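Ribose-phosphate pyrophosphokinase (PDB 5MP7) probably makes phosphoribosyl pyrophosphate by transferring the pyrophosphoryl group of ATP to the 1-hydroxyl of ribose 5-phosphate, with magnesium as cofactor. Local coordinates at residues G17-E22 and S66-L71; Q73-Q78 and Y100-Q105; I93-P98 and D122-A127; D106-H109 and P114-A117. One frame throughout, in Å; residues are numbered along the deposited sequence.

How the contacts relate
All four contacts lie in the N-terminal, PRTase-like half of the chain. From the N terminus, contact 1 closes first, joining the loop after strand 12-16 to the one after strand 60-64, and it is complete before contact 2 begins. Contact 2 links helix 71-87 to the loop after strand 92-97, and it crosses contact 3, in which that strand packs against helix 116-127. Contact 4 is nested inside contact 3, folding the loop before helix 116-127 onto the start of that helix. The salt bridge R18-E77 joins contacts 1 and 2, Q78 connects contact 2 to contact 3, and Y100 and Q105 bond to contact 4. All four also touch a second subunit.

Contact 1: G17-E22 and S66-L71; sequences GRAHPE and SHPAPL
A19 and H20 carry the meeting of segment 17-22 with S66 and P68. Just before them, R18 turns its guanidinium group away from this interface to form salt bridges with E77 and D42. The methyl group of A19 points at the other segment and meets a backbone oxygen and a proline ring carbon: A19 CB lies 3.4 Å from S66 O and 3.7 Å from P68 CD. P68 CG is also near the same methyl, with A19 CB at 4.0 Å, so one edge of the pyrrolidine ring leans on the alanine. Both segments are loops leaving neighbouring strands, 12-16 and 60-64, at the C-terminal end of the parallel sheet of the N-terminal, PRTase-like domain, where such folds commonly place their binding loops; here P68 has its side chain about 10 Å from that of D234, a residue predicted to bind ribose 5-phosphate. H20 follows at the N-cap position of helix 21-31, where its CA lies 5.9 Å from the CA of S66. Its CB packs against S66 CB at 3.6 Å. With CG anti to the backbone N (chi1 -171°), the imidazole leads away from the loop, and the S66 methylene meets its edge in the ring plane. The hydroxyl of S66 is likewise anti to its own backbone N (chi1 -165°), and it hydrogen-bonds to T284 O, in the loop after strand 278-282. Since H20 also touches P286, this pair borders on the C-terminal half of the chain.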
loop_
_atom_site.group_PDB
_atom_site.type_symbol
_atom_site.label_atom_id
_atom_site.label_comp_id
_atom_site.label_asym_id
_atom_site.label_seq_id
_atom_site.Cartn_x
_atom_site.Cartn_y
_atom_site.Cartn_z
ATOM N N GLY A 17 12.361 9.885 -53.517
ATOM C CA GLY A 17 11.685 9.614 -52.262
ATOM C C GLY A 17 10.961 8.270 -52.272
ATOM O O GLY A 17 10.922 7.586 -53.277
ATOM N N ARG A 18 10.411 7.906 -51.123
ATOM C CA ARG A 18 9.803 6.588 -50.896
ATOM C C ARG A 18 8.352 6.462 -51.346
ATOM O O ARG A 18 7.828 5.373 -51.338
ATOM C CB ARG A 18 9.844 6.256 -49.403
ATOM C CG ARG A 18 11.243 6.039 -48.853
ATOM C CD ARG A 18 11.183 5.925 -47.334
ATOM N NE ARG A 18 10.862 7.218 -46.715
ATOM C CZ ARG A 18 10.365 7.408 -45.486
ATOM N NH1 ARG A 18 10.107 6.375 -44.693
ATOM N NH2 ARG A 18 10.141 8.648 -45.048
ATOM N N ALA A 19 7.703 7.553 -51.731
ATOM C CA ALA A 19 6.280 7.516 -52.038
ATOM C C ALA A 19 5.883 6.659 -53.263
ATOM O O ALA A 19 4.818 6.060 -53.272
ATOM C CB ALA A 19 5.719 8.927 -52.195
ATOM N N HIS A 20 6.715 6.603 -54.292
ATOM C CA HIS A 20 6.280 5.968 -55.494
ATOM C C HIS A 20 7.459 5.311 -56.134
ATOM O O HIS A 20 7.952 5.766 -57.146
ATOM C CB HIS A 20 5.611 6.991 -56.386
ATOM C CG HIS A 20 4.928 6.392 -57.577
ATOM N ND1 HIS A 20 4.427 7.160 -58.603
ATOM C CD2 HIS A 20 4.723 5.109 -57.939
ATOM C CE1 HIS A 20 3.946 6.376 -59.543
ATOM N NE2 HIS A 20 4.115 5.126 -59.169
ATOM N N PRO A 21 7.885 4.173 -55.558
ATOM C CA PRO A 21 9.072 3.431 -56.021
ATOM C C PRO A 21 9.012 2.841 -57.457
ATOM O O PRO A 21 10.048 2.794 -58.126
ATOM C CB PRO A 21 9.258 2.332 -54.951
ATOM C CG PRO A 21 7.966 2.276 -54.173
ATOM C CD PRO A 21 7.264 3.582 -54.348
ATOM N N GLU A 22 7.849 2.413 -57.929
ATOM C CA GLU A 22 7.729 1.919 -59.311
ATOM C C GLU A 22 8.058 2.985 -60.334
ATOM O O GLU A 22 8.717 2.705 -61.341
ATOM C CB GLU A 22 6.323 1.320 -59.589
ATOM C CG GLU A 22 6.093 -0.090 -58.907
ATOM C CD GLU A 22 4.628 -0.553 -58.879
ATOM O OE1 GLU A 22 3.795 0.011 -59.628
ATOM O OE2 GLU A 22 4.296 -1.494 -58.106
ATOM N N SER A 66 6.756 11.715 -55.896
ATOM C CA SER A 66 5.318 11.772 -56.072
ATOM C C SER A 66 4.635 12.084 -54.715
ATOM O O SER A 66 5.246 11.947 -53.683
ATOM C CB SER A 66 4.860 10.453 -56.619
ATOM O OG SER A 66 3.569 10.579 -57.122
ATOM N N HIS A 67 3.381 12.525 -54.720
ATOM C CA HIS A 67 2.736 13.061 -53.517
ATOM C C HIS A 67 1.360 12.476 -53.307
ATOM O O HIS A 67 0.354 13.198 -53.291
ATOM C CB HIS A 67 2.656 14.586 -53.579
ATOM C CG HIS A 67 3.983 15.238 -53.470
ATOM N ND1 HIS A 67 4.767 15.502 -54.564
ATOM C CD2 HIS A 67 4.690 15.636 -52.393
ATOM C CE1 HIS A 67 5.908 16.024 -54.170
ATOM N NE2 HIS A 67 5.883 16.127 -52.855
ATOM N N PRO A 68 1.289 11.155 -53.130
ATOM C CA PRO A 68 0.035 10.561 -52.716
ATOM C C PRO A 68 -0.243 10.812 -51.218
ATOM O O PRO A 68 0.610 11.316 -50.502
ATOM C CB PRO A 68 0.286 9.092 -52.958
ATOM C CG PRO A 68 1.746 8.928 -52.653
ATOM C CD PRO A 68 2.359 10.162 -53.253
ATOM N N ALA A 69 -1.410 10.390 -50.754
ATOM C CA ALA A 69 -1.753 10.410 -49.328
ATOM C C ALA A 69 -0.805 9.503 -48.537
ATOM O O ALA A 69 -0.488 8.418 -49.016
ATOM C CB ALA A 69 -3.180 9.936 -49.141
ATOM N N PRO A 70 -0.311 9.915 -47.366
ATOM C CA PRO A 70 -0.443 11.267 -46.783
ATOM C C PRO A 70 0.580 12.288 -47.343
ATOM O O PRO A 70 1.805 12.121 -47.207
ATOM C CB PRO A 70 -0.149 11.018 -45.304
ATOM C CG PRO A 70 0.810 9.862 -45.293
ATOM C CD PRO A 70 0.490 9.016 -46.508
ATOM N N LEU A 71 0.077 13.359 -47.922
ATOM C CA LEU A 71 0.858 14.198 -48.869
ATOM C C LEU A 71 1.936 15.114 -48.252
ATOM O O LEU A 71 3.003 15.302 -48.806
ATOM C CB LEU A 71 -0.157 14.992 -49.692
ATOM C CG LEU A 71 0.198 16.179 -50.531
ATOM C CD1 LEU A 71 -0.771 16.266 -51.703
ATOM C CD2 LEU A 71 0.129 17.434 -49.703
#

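Contact 2: Q73-Q78 and Y100-Q105; sequences QWLMEQ and YPYARQ
The phenol oxygen of Y102 is gripped by two partners, N72 OD1 of the same chain and the backbone N of I48 of a second subunit. Its ring reaches toward L75 on helix 71-87 from two overlapping beta turns, type II over Y100 to A103 and type I over Y102 to Q105, in the loop after strand 92-97 of the parallel sheet in the N-terminal, PRTase-like domain. Y102 has positive phi (68°) in the type II turn, and the bonds closing both turns, A103 N to Y100 O and Q105 N to Y102 O, are weak. The turns present R104 and Q105, both predicted to bind ATP, and E47 of the second subunit bonds to Y102 N and bridges to R104.

Across the contact the meeting is apolar and buried. L75 extends from the helix with CG anti to its backbone N (chi1 -180°), which carries its two methyl groups out to different partners. One meets the proline ring, L75 CD1 lying 4.2 Å from P101 CG. The other arrives at the rim of the tyrosine ring, close to the ring plane, where L75 CD2 is 4.5 Å from Y102 CE2.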
loop_
_atom_site.group_PDB
_atom_site.type_symbol
_atom_site.label_atom_id
_atom_site.label_comp_id
_atom_site.label_asym_id
_atom_site.label_seq_id
_atom_site.Cartn_x
_atom_site.Cartn_y
_atom_site.Cartn_z
ATOM N N GLN A 73 3.843 14.716 -45.566
ATOM C CA GLN A 73 5.026 13.933 -45.304
ATOM C C GLN A 73 5.959 13.851 -46.521
ATOM O O GLN A 73 7.170 13.969 -46.396
ATOM C CB GLN A 73 4.601 12.532 -44.916
ATOM C CG GLN A 73 5.739 11.630 -44.529
ATOM C CD GLN A 73 5.279 10.187 -44.409
ATOM O OE1 GLN A 73 4.096 9.927 -44.199
ATOM N NE2 GLN A 73 6.220 9.245 -44.528
ATOM N N TRP A 74 5.391 13.655 -47.702
ATOM C CA TRP A 74 6.229 13.475 -48.893
ATOM C C TRP A 74 6.783 14.786 -49.388
ATOM O O TRP A 74 7.870 14.833 -49.961
ATOM C CB TRP A 74 5.494 12.756 -50.015
ATOM C CG TRP A 74 4.906 11.460 -49.634
ATOM C CD1 TRP A 74 3.606 11.125 -49.747
ATOM C CD2 TRP A 74 5.557 10.348 -49.042
ATOM N NE1 TRP A 74 3.391 9.868 -49.260
ATOM C CE2 TRP A 74 4.581 9.356 -48.834
ATOM C CE3 TRP A 74 6.869 10.083 -48.674
ATOM C CZ2 TRP A 74 4.870 8.105 -48.285
ATOM C CZ3 TRP A 74 7.161 8.831 -48.104
ATOM C CH2 TRP A 74 6.154 7.855 -47.927
ATOM N N LEU A 75 6.029 15.842 -49.176
ATOM C CA LEU A 75 6.492 17.195 -49.483
ATOM C C LEU A 75 7.669 17.599 -48.593
ATOM O O LEU A 75 8.671 18.121 -49.094
ATOM C CB LEU A 75 5.330 18.193 -49.348
ATOM C CG LEU A 75 5.695 19.632 -49.645
ATOM C CD1 LEU A 75 6.277 19.810 -51.057
ATOM C CD2 LEU A 75 4.440 20.475 -49.431
ATOM N N MET A 76 7.567 17.339 -47.286
ATOM C CA MET A 76 8.715 17.554 -46.371
ATOM C C MET A 76 9.915 16.681 -46.712
ATOM O O MET A 76 11.014 17.161 -46.667
ATOM C CB MET A 76 8.354 17.304 -44.931
ATOM C CG MET A 76 7.432 18.372 -44.354
ATOM S SD MET A 76 8.041 20.073 -44.422
ATOM C CE MET A 76 9.733 19.872 -43.844
ATOM N N GLU A 77 9.702 15.430 -47.125
ATOM C CA GLU A 77 10.815 14.589 -47.512
ATOM C C GLU A 77 11.572 15.173 -48.697
ATOM O O GLU A 77 12.788 15.159 -48.712
ATOM C CB GLU A 77 10.355 13.144 -47.791
ATOM C CG GLU A 77 11.490 12.220 -48.240
ATOM C CD GLU A 77 11.126 10.721 -48.246
ATOM O OE1 GLU A 77 10.516 10.215 -49.242
ATOM O OE2 GLU A 77 11.498 10.025 -47.258
ATOM N N GLN A 78 10.848 15.661 -49.699
ATOM C CA GLN A 78 11.463 16.297 -50.853
ATOM C C GLN A 78 12.230 17.556 -50.470
ATOM O O GLN A 78 13.354 17.749 -50.923
ATOM C CB GLN A 78 10.404 16.613 -51.906
ATOM C CG GLN A 78 10.977 17.138 -53.203
ATOM C CD GLN A 78 10.003 17.035 -54.345
ATOM O OE1 GLN A 78 8.835 17.319 -54.162
ATOM N NE2 GLN A 78 10.455 16.572 -55.498
ATOM N N TYR A 100 1.604 18.023 -58.725
ATOM C CA TYR A 100 2.004 19.201 -57.952
ATOM C C TYR A 100 1.078 19.365 -56.750
ATOM O O TYR A 100 -0.118 19.572 -56.905
ATOM C CB TYR A 100 1.968 20.420 -58.846
ATOM C CG TYR A 100 2.586 21.658 -58.272
ATOM C CD1 TYR A 100 1.884 22.470 -57.377
ATOM C CD2 TYR A 100 3.835 22.094 -58.689
ATOM C CE1 TYR A 100 2.422 23.657 -56.896
ATOM C CE2 TYR A 100 4.399 23.292 -58.200
ATOM C CZ TYR A 100 3.673 24.069 -57.322
ATOM O OH TYR A 100 4.172 25.233 -56.826
ATOM N N PRO A 101 1.605 19.220 -55.551
ATOM C CA PRO A 101 0.758 19.349 -54.374
ATOM C C PRO A 101 0.232 20.767 -54.156
ATOM O O PRO A 101 0.967 21.728 -54.386
ATOM C CB PRO A 101 1.701 18.978 -53.209
ATOM C CG PRO A 101 3.075 19.082 -53.736
ATOM C CD PRO A 101 3.032 19.220 -55.217
ATOM N N TYR A 102 -1.023 20.843 -53.696
ATOM C CA TYR A 102 -1.753 22.043 -53.441
ATOM C C TYR A 102 -2.105 22.818 -54.698
ATOM O O TYR A 102 -2.468 23.990 -54.615
ATOM C CB TYR A 102 -1.011 22.932 -52.421
ATOM C CG TYR A 102 -1.037 22.348 -51.076
ATOM C CD1 TYR A 102 -2.131 22.510 -50.283
ATOM C CD2 TYR A 102 0.028 21.583 -50.603
ATOM C CE1 TYR A 102 -2.177 21.975 -49.016
ATOM C CE2 TYR A 102 0.009 21.033 -49.342
ATOM C CZ TYR A 102 -1.105 21.235 -48.547
ATOM O OH TYR A 102 -1.203 20.625 -47.334
ATOM N N ALA A 103 -2.014 22.195 -55.860
ATOM C CA ALA A 103 -2.318 22.885 -57.139
ATOM C C ALA A 103 -3.724 23.427 -57.204
ATOM O O ALA A 103 -3.930 24.455 -57.825
ATOM C CB ALA A 103 -2.047 21.987 -58.326
ATOM N N ARG A 104 -4.679 22.762 -56.544
ATOM C CA ARG A 104 -6.043 23.257 -56.518
ATOM C C ARG A 104 -6.231 24.558 -55.729
ATOM O O ARG A 104 -7.121 25.346 -56.048
ATOM C CB ARG A 104 -6.996 22.183 -56.036
ATOM C CG ARG A 104 -7.259 21.141 -57.116
ATOM C CD ARG A 104 -8.035 19.954 -56.575
ATOM N NE ARG A 104 -7.293 19.278 -55.512
ATOM C CZ ARG A 104 -7.761 18.270 -54.770
ATOM N NH1 ARG A 104 -8.991 17.791 -54.945
ATOM N NH2 ARG A 104 -6.972 17.726 -53.854
ATOM N N GLN A 105 -5.383 24.807 -54.731
ATOM C CA GLN A 105 -5.391 26.082 -53.999
ATOM C C GLN A 105 -4.454 27.114 -54.656
ATOM O O GLN A 105 -3.425 27.462 -54.109
ATOM C CB GLN A 105 -5.033 25.816 -52.548
ATOM C CG GLN A 105 -5.268 27.001 -51.616
ATOM C CD GLN A 105 -6.739 27.352 -51.437
ATOM O OE1 GLN A 105 -7.583 26.480 -51.245
ATOM N NE2 GLN A 105 -7.057 28.632 -51.523
#

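Contact 3: I93-P98 and D122-A127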
loop_
_atom_site.group_PDB
_atom_site.type_symbol
_atom_site.label_atom_id
_atom_site.label_comp_id
_atom_site.label_asym_id
_atom_site.label_seq_id
_atom_site.Cartn_x
_atom_site.Cartn_y
_atom_site.Cartn_z
ATOM N N ILE A 93 20.036 21.718 -58.887
ATOM C CA ILE A 93 18.987 20.885 -58.304
ATOM C C ILE A 93 17.656 21.118 -59.017
ATOM O O ILE A 93 17.126 22.219 -59.015
ATOM C CB ILE A 93 18.807 21.183 -56.812
ATOM C CG1 ILE A 93 20.130 21.010 -56.116
ATOM C CG2 ILE A 93 17.781 20.230 -56.187
ATOM C CD1 ILE A 93 20.140 21.567 -54.721
ATOM N N THR A 94 17.111 20.077 -59.620
ATOM C CA THR A 94 15.797 20.141 -60.211
ATOM C C THR A 94 14.823 19.271 -59.394
ATOM O O THR A 94 15.087 18.121 -59.174
ATOM C CB THR A 94 15.838 19.624 -61.658
ATOM O OG1 THR A 94 16.796 20.376 -62.430
ATOM C CG2 THR A 94 14.481 19.728 -62.292
ATOM N N ALA A 95 13.726 19.836 -58.935
ATOM C CA ALA A 95 12.682 19.099 -58.262
ATOM C C ALA A 95 11.662 18.624 -59.291
ATOM O O ALA A 95 11.182 19.391 -60.130
ATOM C CB ALA A 95 11.989 19.971 -57.248
ATOM N N ILE A 96 11.328 17.352 -59.238
ATOM C CA ILE A 96 10.332 16.788 -60.118
ATOM C C ILE A 96 9.123 16.413 -59.265
ATOM O O ILE A 96 9.224 15.595 -58.363
ATOM C CB ILE A 96 10.892 15.557 -60.809
ATOM C CG1 ILE A 96 11.994 15.978 -61.755
ATOM C CG2 ILE A 96 9.808 14.858 -61.598
ATOM C CD1 ILE A 96 12.833 14.807 -62.166
ATOM N N LEU A 97 7.992 17.034 -59.552
ATOM C CA LEU A 97 6.769 16.763 -58.810
ATOM C C LEU A 97 5.689 16.363 -59.799
ATOM O O LEU A 97 5.000 17.216 -60.279
ATOM C CB LEU A 97 6.342 17.998 -58.056
ATOM C CG LEU A 97 7.328 18.422 -56.963
ATOM C CD1 LEU A 97 8.324 19.390 -57.533
ATOM C CD2 LEU A 97 6.608 19.108 -55.811
ATOM N N PRO A 98 5.575 15.069 -60.140
ATOM C CA PRO A 98 4.680 14.688 -61.227
ATOM C C PRO A 98 3.252 15.148 -60.968
ATOM O O PRO A 98 2.598 15.612 -61.881
ATOM C CB PRO A 98 4.785 13.171 -61.248
ATOM C CG PRO A 98 6.115 12.867 -60.671
ATOM C CD PRO A 98 6.337 13.910 -59.624
ATOM N N ASP A 122 7.553 28.615 -53.277
ATOM C CA ASP A 122 8.469 29.402 -52.461
ATOM C C ASP A 122 9.292 28.533 -51.527
ATOM O O ASP A 122 10.472 28.795 -51.334
ATOM C CB ASP A 122 7.724 30.408 -51.613
ATOM C CG ASP A 122 7.049 31.524 -52.440
ATOM O OD1 ASP A 122 7.497 31.773 -53.590
ATOM O OD2 ASP A 122 6.080 32.171 -51.917
ATOM N N LEU A 123 8.663 27.528 -50.932
ATOM C CA LEU A 123 9.372 26.593 -50.098
ATOM C C LEU A 123 10.409 25.777 -50.882
ATOM O O LEU A 123 11.499 25.570 -50.399
ATOM C CB LEU A 123 8.389 25.638 -49.420
ATOM C CG LEU A 123 7.277 26.195 -48.553
ATOM C CD1 LEU A 123 6.552 25.040 -47.926
ATOM C CD2 LEU A 123 7.745 27.178 -47.509
ATOM N N LEU A 124 10.076 25.312 -52.079
ATOM C CA LEU A 124 11.046 24.614 -52.928
ATOM C C LEU A 124 12.223 25.502 -53.288
ATOM O O LEU A 124 13.350 25.024 -53.344
ATOM C CB LEU A 124 10.400 24.090 -54.220
ATOM C CG LEU A 124 9.420 22.921 -54.042
ATOM C CD1 LEU A 124 8.443 22.780 -55.215
ATOM C CD2 LEU A 124 10.174 21.618 -53.875
ATOM N N LYS A 125 11.958 26.785 -53.570
ATOM C CA LYS A 125 13.021 27.758 -53.835
ATOM C C LYS A 125 13.937 27.987 -52.622
ATOM O O LYS A 125 15.151 28.006 -52.762
ATOM C CB LYS A 125 12.414 29.119 -54.233
ATOM C CG LYS A 125 13.398 30.192 -54.683
ATOM C CD LYS A 125 14.012 29.758 -55.991
ATOM C CE LYS A 125 15.091 30.697 -56.507
ATOM N NZ LYS A 125 15.824 29.961 -57.597
ATOM N N THR A 126 13.342 28.183 -51.457
ATOM C CA THR A 126 14.069 28.354 -50.237
ATOM C C THR A 126 14.928 27.110 -49.867
ATOM O O THR A 126 16.046 27.246 -49.375
ATOM C CB THR A 126 13.075 28.609 -49.109
ATOM O OG1 THR A 126 12.320 29.786 -49.386
ATOM C CG2 THR A 126 13.772 28.798 -47.773
ATOM N N ALA A 127 14.401 25.908 -50.088
ATOM C CA ALA A 127 15.153 24.681 -49.850
ATOM C C ALA A 127 16.396 24.566 -50.712
ATOM O O ALA A 127 17.338 23.886 -50.337
ATOM C CB ALA A 127 14.260 23.474 -50.050
#
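L124 extends from helix 116-127 over strand 92-97, dividing its two methyl groups between alternate residues on one side of that strand. L124 CD1 sits before the fork of L97, 4.1 Å from L97 CD1, the two leucines reaching toward each other tip to tip. The other methyl rests on the alanine, with L124 CD2 4.2 Å from A95 CB. In both leucines CG stands anti to the carbonyl carbon; with chi2 of L97 at 91°, off a staggered position, both its methyls lie about equally near L124 CD1. No hydrogen bond spans the interface; it is buried hydrocarbon packing of a helix on a sheet, within the beta-alpha-beta unit of strand 92-97, helix 116-127 and strand 131-135.

Away from the strand, the helix carries an intrahelical bond: T126 OG1 donates to D122 O at 2.9 Å. The hydroxyl lies tilted 34° from the carbonyl plane, while T126 N reaches the same oxygen from the opposite face. There T126 OG1 hydrogen-bonds to T126 OG1 of a second subunit, and L123 packs on L123 of that subunit.

Inside the chain, L124 and L97 both touch I132 on strand 131-135, and L124 also packs on L79 of helix 71-87, against which A127 and I93 settle through I82 and L85.

Contact 4: D106-H109 and P114-A117; sequences DKKH and PISA
The carbonyl oxygens P114 O and K107 O pass at 4.1 Å without a bond where the touching parts, 106-108 and 114-117, run in nearly opposite directions (168° between their end-to-end CA lines). I115, the N-cap residue of helix 116-127, does most of the touching. Its CG2, anti to the backbone N, is set squarely over the face of the D106-K107 peptide, with I115 CG2 3.6 Å from D106 C and 4.0 Å from K107 N. The other branch turns to the lysine: I115 CG1 lies 4.1 Å from K108 CG, the side chains crossing at about a right angle. K108 is bent at chi3 (95°), and its NZ bonds to R87 O of a second subunit, whose D83 OD1 accepts the N-H of I115. At A117 the methyl faces the loop, with A117 CB 4.1 Å from D106 CA.

The CB of D106 points away from segment 114-117; its OD2 hydrogen-bonds to T139 OG1, and it touches H138, a predicted magnesium ligand. Here the loop after strand 92-97 doubles back on the first turn of helix 116-127, joined by the backbone bond between Q105 and A117, with F145 packing on A117 and helix 71-87 of the second subunit alongside.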
loop_
_atom_site.group_PDB
_atom_site.type_symbol
_atom_site.label_atom_id
_atom_site.label_comp_id
_atom_site.label_asym_id
_atom_site.label_seq_id
_atom_site.Cartn_x
_atom_site.Cartn_y
_atom_site.Cartn_z
ATOM N N ASP A 106 -4.817 27.578 -55.862
ATOM C CA ASP A 106 -3.983 28.527 -56.680
ATOM C C ASP A 106 -4.549 29.950 -56.750
ATOM O O ASP A 106 -4.113 30.767 -57.545
ATOM C CB ASP A 106 -3.782 27.983 -58.096
ATOM C CG ASP A 106 -5.105 27.585 -58.803
ATOM O OD1 ASP A 106 -6.232 27.825 -58.266
ATOM O OD2 ASP A 106 -5.012 26.992 -59.911
ATOM N N LYS A 107 -5.554 30.208 -55.922
ATOM C CA LYS A 107 -6.180 31.522 -55.781
ATOM C C LYS A 107 -6.999 31.555 -54.487
ATOM O O LYS A 107 -7.230 30.520 -53.892
ATOM C CB LYS A 107 -7.105 31.817 -56.962
ATOM C CG LYS A 107 -8.324 30.914 -57.014
ATOM C CD LYS A 107 -8.952 31.068 -58.355
ATOM C CE LYS A 107 -10.444 30.678 -58.297
ATOM N NZ LYS A 107 -11.194 31.955 -58.111
ATOM N N LYS A 108 -7.475 32.734 -54.107
ATOM C CA LYS A 108 -8.163 32.899 -52.830
ATOM C C LYS A 108 -9.632 32.503 -52.795
ATOM O O LYS A 108 -10.150 32.325 -51.693
ATOM C CB LYS A 108 -7.969 34.316 -52.297
ATOM C CG LYS A 108 -6.632 34.466 -51.632
ATOM C CD LYS A 108 -6.205 35.897 -51.421
ATOM C CE LYS A 108 -6.544 36.429 -50.044
ATOM N NZ LYS A 108 -6.260 37.891 -49.975
ATOM N N HIS A 109 -10.297 32.362 -53.945
ATOM C CA HIS A 109 -11.736 32.017 -53.984
ATOM C C HIS A 109 -12.491 33.199 -53.291
ATOM O O HIS A 109 -12.248 34.362 -53.661
ATOM C CB HIS A 109 -11.986 30.608 -53.407
ATOM C CG HIS A 109 -11.136 29.545 -54.043
ATOM N ND1 HIS A 109 -11.441 28.983 -55.266
ATOM C CD2 HIS A 109 -9.990 28.946 -53.637
ATOM C CE1 HIS A 109 -10.523 28.086 -55.586
ATOM N NE2 HIS A 109 -9.628 28.046 -54.616
ATOM N N PRO A 114 -5.173 31.106 -47.972
ATOM C CA PRO A 114 -3.829 31.093 -48.530
ATOM C C PRO A 114 -3.830 30.794 -50.030
ATOM O O PRO A 114 -4.810 30.280 -50.574
ATOM C CB PRO A 114 -3.206 29.929 -47.807
ATOM C CG PRO A 114 -4.358 28.965 -47.659
ATOM C CD PRO A 114 -5.565 29.802 -47.417
ATOM N N ILE A 115 -2.736 31.101 -50.682
ATOM C CA ILE A 115 -2.487 30.590 -52.017
ATOM C C ILE A 115 -1.432 29.528 -51.857
ATOM O O ILE A 115 -0.236 29.764 -52.002
ATOM C CB ILE A 115 -2.086 31.688 -53.020
ATOM C CG1 ILE A 115 -3.145 32.775 -53.008
ATOM C CG2 ILE A 115 -2.000 31.097 -54.403
ATOM C CD1 ILE A 115 -2.917 33.937 -53.943
ATOM N N SER A 116 -1.883 28.350 -51.484
ATOM C CA SER A 116 -0.973 27.268 -51.110
ATOM C C SER A 116 -0.057 26.798 -52.225
ATOM O O SER A 116 1.037 26.346 -51.945
ATOM C CB SER A 116 -1.764 26.104 -50.610
ATOM O OG SER A 116 -2.278 26.446 -49.374
ATOM N N ALA A 117 -0.515 26.866 -53.473
ATOM C CA ALA A 117 0.312 26.476 -54.608
ATOM C C ALA A 117 1.523 27.398 -54.740
ATOM O O ALA A 117 2.591 26.966 -55.142
ATOM C CB ALA A 117 -0.496 26.488 -55.885
#